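Local coordinates for protein esterase E25 (Uncultured bacterium, PDB 4Q05) that probably hydrolyses carboxylic esters as a dimeric member of the bacterial hormone-sensitive lipase family, at residues P64-N69 with N255-D260; D302-A307 with I330-Y335; G138-L143 with E264-L269. One frame throughout, in Å; residues are numbered along the deposited sequence.

Overall arrangement
Contact 1 lies on the same side of the chain's centre as each of the other two. Along the chain, contact 1 (64-69 with 255-260) and contact 3 (138-143 with 264-269) interlock, their segments alternating, and contact 2 (302-307 with 330-335) follows both. The centres of contacts 1 and 2 are about 13 Å apart, those of 1 and 3 about 14 Å, those of 2 and 3 about 16 Å. Contact 1 touches the others, because loop 255-260 leads into helix 262-271 and also packs on contact 2. Contacts 2 and 3 involve loops that follow central-sheet strands and probably line the active site; contact 1 joins helix 66-71 to loop 255-260.

Contact 1 (P64-N69 with N255-D260)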
# COMPACT_ATOMS: atom_id res chain seq x y z
N PRO A 64 -17.31 -3.60 14.24
CA PRO A 64 -16.60 -2.90 15.32
C PRO A 64 -17.52 -1.87 15.98
O PRO A 64 -18.37 -1.29 15.30
CB PRO A 64 -15.44 -2.21 14.60
CG PRO A 64 -15.19 -3.09 13.38
CD PRO A 64 -16.58 -3.54 12.96
N VAL A 65 -17.37 -1.68 17.28
CA VAL A 65 -18.23 -0.76 18.03
C VAL A 65 -17.42 0.40 18.60
O VAL A 65 -16.70 0.22 19.59
CB VAL A 65 -18.95 -1.49 19.18
CG1 VAL A 65 -19.91 -0.54 19.88
CG2 VAL A 65 -19.69 -2.71 18.66
N PRO A 66 -17.51 1.58 17.98
CA PRO A 66 -16.64 2.70 18.35
C PRO A 66 -16.94 3.34 19.71
O PRO A 66 -16.17 4.20 20.14
CB PRO A 66 -16.86 3.72 17.22
CG PRO A 66 -17.38 2.89 16.07
CD PRO A 66 -18.23 1.84 16.72
N THR A 67 -18.03 2.93 20.37
CA THR A 67 -18.40 3.51 21.66
C THR A 67 -17.54 3.01 22.83
O THR A 67 -17.29 3.76 23.78
CB THR A 67 -19.90 3.33 21.99
OG1 THR A 67 -20.24 1.94 22.05
CG2 THR A 67 -20.77 4.02 20.94
N ILE A 68 -17.11 1.76 22.78
CA ILE A 68 -16.21 1.23 23.80
C ILE A 68 -14.94 2.07 23.93
O ILE A 68 -14.64 2.62 25.00
CB ILE A 68 -15.79 -0.21 23.49
CG1 ILE A 68 -17.03 -1.10 23.32
CG2 ILE A 68 -14.84 -0.74 24.57
CD1 ILE A 68 -16.74 -2.48 22.76
N ASN A 69 -14.19 2.17 22.84
CA ASN A 69 -12.95 2.95 22.86
C ASN A 69 -13.21 4.43 23.06
O ASN A 69 -12.37 5.15 23.60
CB ASN A 69 -12.09 2.67 21.63
CG ASN A 69 -11.24 1.42 21.80
OD1 ASN A 69 -11.28 0.78 22.86
ND2 ASN A 69 -10.48 1.07 20.78
N ASN A 255 -9.55 -3.66 15.51
CA ASN A 255 -8.69 -3.66 16.67
C ASN A 255 -8.57 -2.30 17.36
O ASN A 255 -8.85 -2.19 18.55
CB ASN A 255 -7.32 -4.24 16.34
CG ASN A 255 -7.44 -5.62 15.70
OD1 ASN A 255 -6.84 -5.90 14.66
ND2 ASN A 255 -8.24 -6.48 16.31
N LEU A 256 -8.15 -1.28 16.61
CA LEU A 256 -8.09 0.07 17.16
C LEU A 256 -9.47 0.73 17.15
O LEU A 256 -9.79 1.55 18.02
CB LEU A 256 -7.09 0.92 16.38
CG LEU A 256 -5.62 0.50 16.49
CD1 LEU A 256 -4.73 1.43 15.65
CD2 LEU A 256 -5.20 0.51 17.95
N VAL A 257 -10.28 0.35 16.16
CA VAL A 257 -11.63 0.89 15.96
C VAL A 257 -11.69 2.38 15.64
O VAL A 257 -12.24 2.78 14.62
CB VAL A 257 -12.59 0.60 17.15
CG1 VAL A 257 -13.99 1.02 16.79
CG2 VAL A 257 -12.58 -0.87 17.53
N THR A 258 -11.16 3.21 16.53
CA THR A 258 -11.21 4.65 16.35
C THR A 258 -10.06 5.33 17.08
O THR A 258 -9.54 4.80 18.07
CB THR A 258 -12.56 5.24 16.85
OG1 THR A 258 -12.61 6.64 16.60
CG2 THR A 258 -12.73 5.00 18.35
N TYR A 259 -9.65 6.48 16.58
CA TYR A 259 -8.63 7.28 17.22
C TYR A 259 -9.20 7.92 18.49
O TYR A 259 -8.49 8.06 19.48
CB TYR A 259 -8.19 8.38 16.26
CG TYR A 259 -7.16 9.33 16.81
CD1 TYR A 259 -5.80 9.08 16.64
CD2 TYR A 259 -7.53 10.50 17.47
CE1 TYR A 259 -4.84 9.96 17.13
CE2 TYR A 259 -6.59 11.39 17.96
CZ TYR A 259 -5.24 11.11 17.79
OH TYR A 259 -4.29 11.98 18.26
N ASP A 260 -10.48 8.29 18.43
CA ASP A 260 -11.11 9.06 19.51
C ASP A 260 -11.26 8.23 20.76
O ASP A 260 -11.49 7.03 20.68
CB ASP A 260 -12.49 9.56 19.09
CG ASP A 260 -12.47 10.35 17.79
OD1 ASP A 260 -11.46 11.02 17.49
OD2 ASP A 260 -13.49 10.28 17.06
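Val257 meets Pro66 from the middle of a classic gamma turn, an uncommon conformation for a branched residue: its phi is positive (63°), and Thr258 N closes the turn on Leu256 O. The turn pushes the valine outward at the start of helix 66-71. Its CG1 methyl, set anti to the backbone N (chi1 -173°), does the touching. Val257 CG1 lies 3.5 Å from Pro66 CA. It also rests against the ring, with CG of Pro66 at 3.9 Å from CG1 of Val257, the two side chains crossing at about a right angle. Pro64 adds its CB from the loop before the helix, 4.2 Å from the same Val257 CG1, and one methyl is thus shared by two prolines.

The polar link lies one turn further along the helix. Asn69 ND2 donates to Leu256 O over 2.9 Å. The oxygen lies almost in the plane of the asparagine amide, but the donor stands well above the plane of the carbonyl it reaches, 49° out of it, and the bond is appreciably bent. Leu256 O therefore has two donors, Asn69 ND2 and Thr258 N, which come from opposite faces of its plane; the helix grips the very oxygen that closes the turn. Beside it Thr258 CG2 lies 4.1 Å from Asn69 CB, while Thr258 OG1 accepts from Asp260 N in an ST turn and is also hydrogen-bonded to Asp250.

On the second subunit, Trp37 and Arg42 pack on Pro64 and Pro66 respectively, which places this contact beside the dimer interface. A contact that joins an N-terminal helix to the excursion between strands 229-235 and 294-299 is consistent with the cap region of hormone-sensitive lipase family esterases, to which both parts commonly contribute.

Contact 2 (D302-A307 with I330-Y335)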
# COMPACT_ATOMS: atom_id res chain seq x y z
N ASP A 302 -6.65 -1.08 8.13
CA ASP A 302 -5.81 -0.58 9.22
C ASP A 302 -6.09 0.89 9.46
O ASP A 302 -6.02 1.70 8.53
CB ASP A 302 -4.36 -0.76 8.82
CG ASP A 302 -3.39 -0.65 9.99
OD1 ASP A 302 -3.76 -0.12 11.07
OD2 ASP A 302 -2.24 -1.09 9.80
N LEU A 303 -6.38 1.24 10.71
CA LEU A 303 -6.53 2.64 11.10
C LEU A 303 -5.22 3.39 10.87
O LEU A 303 -5.23 4.60 10.67
CB LEU A 303 -6.92 2.77 12.58
CG LEU A 303 -7.57 4.09 13.00
CD1 LEU A 303 -9.01 4.12 12.50
CD2 LEU A 303 -7.52 4.30 14.53
N LEU A 304 -4.11 2.66 10.90
CA LEU A 304 -2.78 3.25 10.67
C LEU A 304 -2.24 3.00 9.26
O LEU A 304 -1.04 3.16 9.00
CB LEU A 304 -1.76 2.76 11.70
CG LEU A 304 -2.15 3.00 13.16
CD1 LEU A 304 -0.99 2.61 14.08
CD2 LEU A 304 -2.51 4.46 13.36
N LEU A 305 -3.12 2.61 8.35
CA LEU A 305 -2.73 2.48 6.95
C LEU A 305 -2.01 3.75 6.47
O LEU A 305 -0.94 3.67 5.88
CB LEU A 305 -3.96 2.20 6.08
CG LEU A 305 -3.78 2.32 4.57
CD1 LEU A 305 -2.73 1.33 4.07
CD2 LEU A 305 -5.12 2.13 3.84
N SER A 306 -2.60 4.92 6.73
CA SER A 306 -2.01 6.19 6.30
C SER A 306 -0.65 6.41 6.95
O SER A 306 0.32 6.80 6.29
CB SER A 306 -2.95 7.37 6.63
OG SER A 306 -4.08 7.39 5.77
N ALA A 307 -0.56 6.16 8.26
CA ALA A 307 0.72 6.33 8.95
C ALA A 307 1.78 5.48 8.27
O ALA A 307 2.95 5.89 8.14
CB ALA A 307 0.59 5.92 10.44
N ILE A 330 -6.79 -6.67 6.00
CA ILE A 330 -6.02 -6.60 7.24
C ILE A 330 -6.13 -5.27 7.97
O ILE A 330 -5.92 -4.19 7.37
CB ILE A 330 -4.56 -7.01 7.00
CG1 ILE A 330 -4.46 -8.54 7.06
CG2 ILE A 330 -3.62 -6.34 8.00
CD1 ILE A 330 -3.04 -9.07 7.22
N ALA A 331 -6.47 -5.34 9.26
CA ALA A 331 -6.52 -4.18 10.12
C ALA A 331 -5.24 -4.11 10.96
O ALA A 331 -4.37 -4.96 10.83
CB ALA A 331 -7.74 -4.24 11.04
N HIS A 332 -5.16 -3.11 11.83
CA HIS A 332 -3.98 -2.88 12.67
C HIS A 332 -3.49 -4.14 13.36
O HIS A 332 -4.17 -4.66 14.23
CB HIS A 332 -4.33 -1.85 13.73
CG HIS A 332 -3.23 -1.56 14.69
ND1 HIS A 332 -2.13 -0.78 14.35
CD2 HIS A 332 -3.06 -1.90 15.99
CE1 HIS A 332 -1.35 -0.67 15.41
NE2 HIS A 332 -1.89 -1.33 16.41
N GLY A 333 -2.31 -4.63 12.98
CA GLY A 333 -1.72 -5.79 13.62
C GLY A 333 -2.23 -7.15 13.17
O GLY A 333 -1.73 -8.16 13.66
N ASP A 334 -3.18 -7.19 12.24
CA ASP A 334 -3.81 -8.45 11.85
C ASP A 334 -2.87 -9.38 11.10
O ASP A 334 -3.21 -10.53 10.84
CB ASP A 334 -5.06 -8.22 10.99
CG ASP A 334 -6.29 -7.94 11.81
OD1 ASP A 334 -6.25 -8.20 13.03
OD2 ASP A 334 -7.29 -7.46 11.22
N TYR A 335 -1.70 -8.87 10.72
CA TYR A 335 -0.73 -9.66 9.95
C TYR A 335 0.01 -10.61 10.87
O TYR A 335 0.78 -11.45 10.41
CB TYR A 335 0.27 -8.75 9.25
CG TYR A 335 0.96 -7.80 10.20
CD1 TYR A 335 2.03 -8.23 10.98
CD2 TYR A 335 0.53 -6.49 10.34
CE1 TYR A 335 2.65 -7.38 11.87
CE2 TYR A 335 1.16 -5.63 11.22
CZ TYR A 335 2.21 -6.07 11.99
OH TYR A 335 2.83 -5.22 12.87
O HOH W 1 -1.81 -3.98 10.21
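Ile330 brings its carbonyl oxygen to 3.3 Å from Asp302 N, at an angle too poor for a hydrogen bond. At Ala331 the two backbones come closest, and a water links the Ala331 carbonyl to the Asp302 carboxylate, donating to Ala331 O (2.8 Å) and to Asp302 OD2 (3.0 Å). Ala331 opens a type II turn, its N bonded to Asp334 OD2. Asp302 OD1 sits at the edge of the His332 imidazole, in the ring plane, and comes within 3.2 Å of His332 CB, the carboxylate turned 60° from the ring. With CG anti to the backbone N (chi1 178°), the histidine extends alongside Leu304, whose CD1 lies 3.6 Å from His332 CE1. His332 ND1 has its hydrogen bond with Thr234 OG1.

Asp302 OD1 is held by Leu304 N at 2.8 Å, an Asx turn in which the donor stands 61° above the carboxylate plane, while OD2 also bonds Thr298 and Thr234. With an alanine here, Leu304 N would probably be left without its Asx-turn acceptor, the water would lose one of its two, and Thr298 and Thr234 the oxygen they share. Gly333, whose positive phi suits the turn, lays its carbonyl carbon over one face of the Tyr335 ring, and Asp334 forms a salt bridge with Arg254.

The pairing of Asp302 with His332, which touches the probable nucleophile elbow, is consistent with the acid and base of a catalytic triad. Both loops follow adjacent parallel strands, 294-299 and 322-327; Tyr246 of helix 244-248 packs on Leu304, and the Tyr335 ring leans on strands 229-235 and 294-299.

Contact 3 (G138-L143 with E264-L269); sequences GGAFVL and EAAVRL
The Phe141 ring receives a methyl of Val267 obliquely, CE2 to CG2 at 4.2 Å, and is stacked with the ring of Tyr270, which lies just beyond the helical segment. The other flat group, the guanidinium of Arg268, is turned to the outer side of helix 262-271, where its edge meets Glu264 one helical turn back: NE and NH2 both grip OE2, nearly in the guanidinium plane, with NE at 2.8 Å from Glu264 OE2.

Ala266 faces the loop at its nearest point. Its CB lies 3.4 Å from Ala140 O and 4.2 Å from Ala140 CB; two such small side chains let the backbones come within 6.3 Å, measured from CA of Ala140 to CA of Ala266. Ala140 is itself the centre of an inverse gamma turn, closed by a weak bond from Phe141 N to Gly139 O. A turn further along the helix, Val142 CG1 meets Leu269 CD2 at 4.0 Å, the two side chains crossing at about a right angle. Leu269 owes this reach to a CG placed anti to its own N (chi1 -172°).

The two glycines leading into the loop, next to Ser206 and Gly207, are consistent with the oxyanion-hole loop of this esterase family. The loop that leaves strand 132-136 packs against helix 262-271 and also meets helix 77-88, whose Ile84 touches Val142; Trp80 of the same helix touches Leu269.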
# COMPACT_ATOMS: atom_id res chain seq x y z
N GLY A 138 4.19 -3.62 19.92
CA GLY A 138 3.17 -2.64 19.61
C GLY A 138 2.23 -2.41 20.78
O GLY A 138 2.60 -2.61 21.94
N GLY A 139 1.00 -2.02 20.47
CA GLY A 139 0.12 -1.50 21.49
C GLY A 139 0.32 0.00 21.46
O GLY A 139 1.37 0.49 21.01
N ALA A 140 -0.66 0.73 21.93
CA ALA A 140 -0.59 2.14 21.91
C ALA A 140 0.08 2.69 23.15
O ALA A 140 -0.55 3.28 23.99
CB ALA A 140 -1.96 2.73 21.75
N PHE A 141 1.37 2.46 23.22
CA PHE A 141 2.27 3.15 24.13
C PHE A 141 2.20 2.77 25.60
O PHE A 141 3.07 3.11 26.34
CB PHE A 141 2.11 4.66 24.00
CG PHE A 141 2.29 5.16 22.60
CD1 PHE A 141 3.54 5.29 22.08
CD2 PHE A 141 1.22 5.43 21.80
CE1 PHE A 141 3.72 5.71 20.80
CE2 PHE A 141 1.40 5.84 20.51
CZ PHE A 141 2.64 5.98 20.02
N VAL A 142 1.17 2.07 26.00
CA VAL A 142 1.01 1.71 27.39
C VAL A 142 0.64 0.24 27.52
O VAL A 142 0.55 -0.26 28.60
CB VAL A 142 -0.06 2.53 28.11
CG1 VAL A 142 0.28 3.98 28.08
CG2 VAL A 142 -1.39 2.32 27.46
N LEU A 143 0.42 -0.42 26.40
CA LEU A 143 -0.07 -1.79 26.37
C LEU A 143 1.05 -2.80 26.12
O LEU A 143 2.14 -2.44 25.69
CB LEU A 143 -1.16 -1.96 25.31
CG LEU A 143 -2.39 -1.07 25.50
CD1 LEU A 143 -3.40 -1.24 24.36
CD2 LEU A 143 -3.06 -1.32 26.87
N GLU A 264 -6.43 8.35 21.55
CA GLU A 264 -5.97 9.72 21.75
C GLU A 264 -5.44 9.92 23.18
O GLU A 264 -4.42 10.57 23.39
CB GLU A 264 -7.06 10.75 21.43
CG GLU A 264 -6.58 12.16 21.75
CD GLU A 264 -7.54 13.25 21.32
OE1 GLU A 264 -8.67 12.95 20.88
OE2 GLU A 264 -7.14 14.44 21.43
N ALA A 265 -6.15 9.37 24.15
CA ALA A 265 -5.74 9.49 25.54
C ALA A 265 -4.36 8.86 25.73
O ALA A 265 -3.49 9.44 26.38
CB ALA A 265 -6.75 8.83 26.46
N ALA A 266 -4.16 7.68 25.15
CA ALA A 266 -2.87 7.01 25.24
C ALA A 266 -1.78 7.84 24.57
O ALA A 266 -0.67 8.00 25.10
CB ALA A 266 -2.93 5.62 24.61
N VAL A 267 -2.10 8.39 23.41
CA VAL A 267 -1.15 9.21 22.69
C VAL A 267 -0.76 10.40 23.57
O VAL A 267 0.43 10.67 23.77
CB VAL A 267 -1.74 9.68 21.35
CG1 VAL A 267 -0.87 10.80 20.74
CG2 VAL A 267 -1.88 8.51 20.40
N ARG A 268 -1.77 11.08 24.11
CA ARG A 268 -1.51 12.24 24.97
C ARG A 268 -0.73 11.87 26.22
O ARG A 268 0.14 12.63 26.67
CB ARG A 268 -2.80 12.99 25.30
CG ARG A 268 -3.38 13.67 24.07
CD ARG A 268 -4.59 14.54 24.34
NE ARG A 268 -5.00 15.16 23.08
CZ ARG A 268 -4.40 16.23 22.55
NH1 ARG A 268 -3.38 16.81 23.17
NH2 ARG A 268 -4.83 16.71 21.39
N LEU A 269 -1.00 10.70 26.80
CA LEU A 269 -0.20 10.26 27.94
C LEU A 269 1.27 10.12 27.51
O LEU A 269 2.18 10.63 28.17
CB LEU A 269 -0.72 8.95 28.51
CG LEU A 269 -0.06 8.51 29.82
CD1 LEU A 269 -0.19 9.59 30.88
CD2 LEU A 269 -0.66 7.19 30.30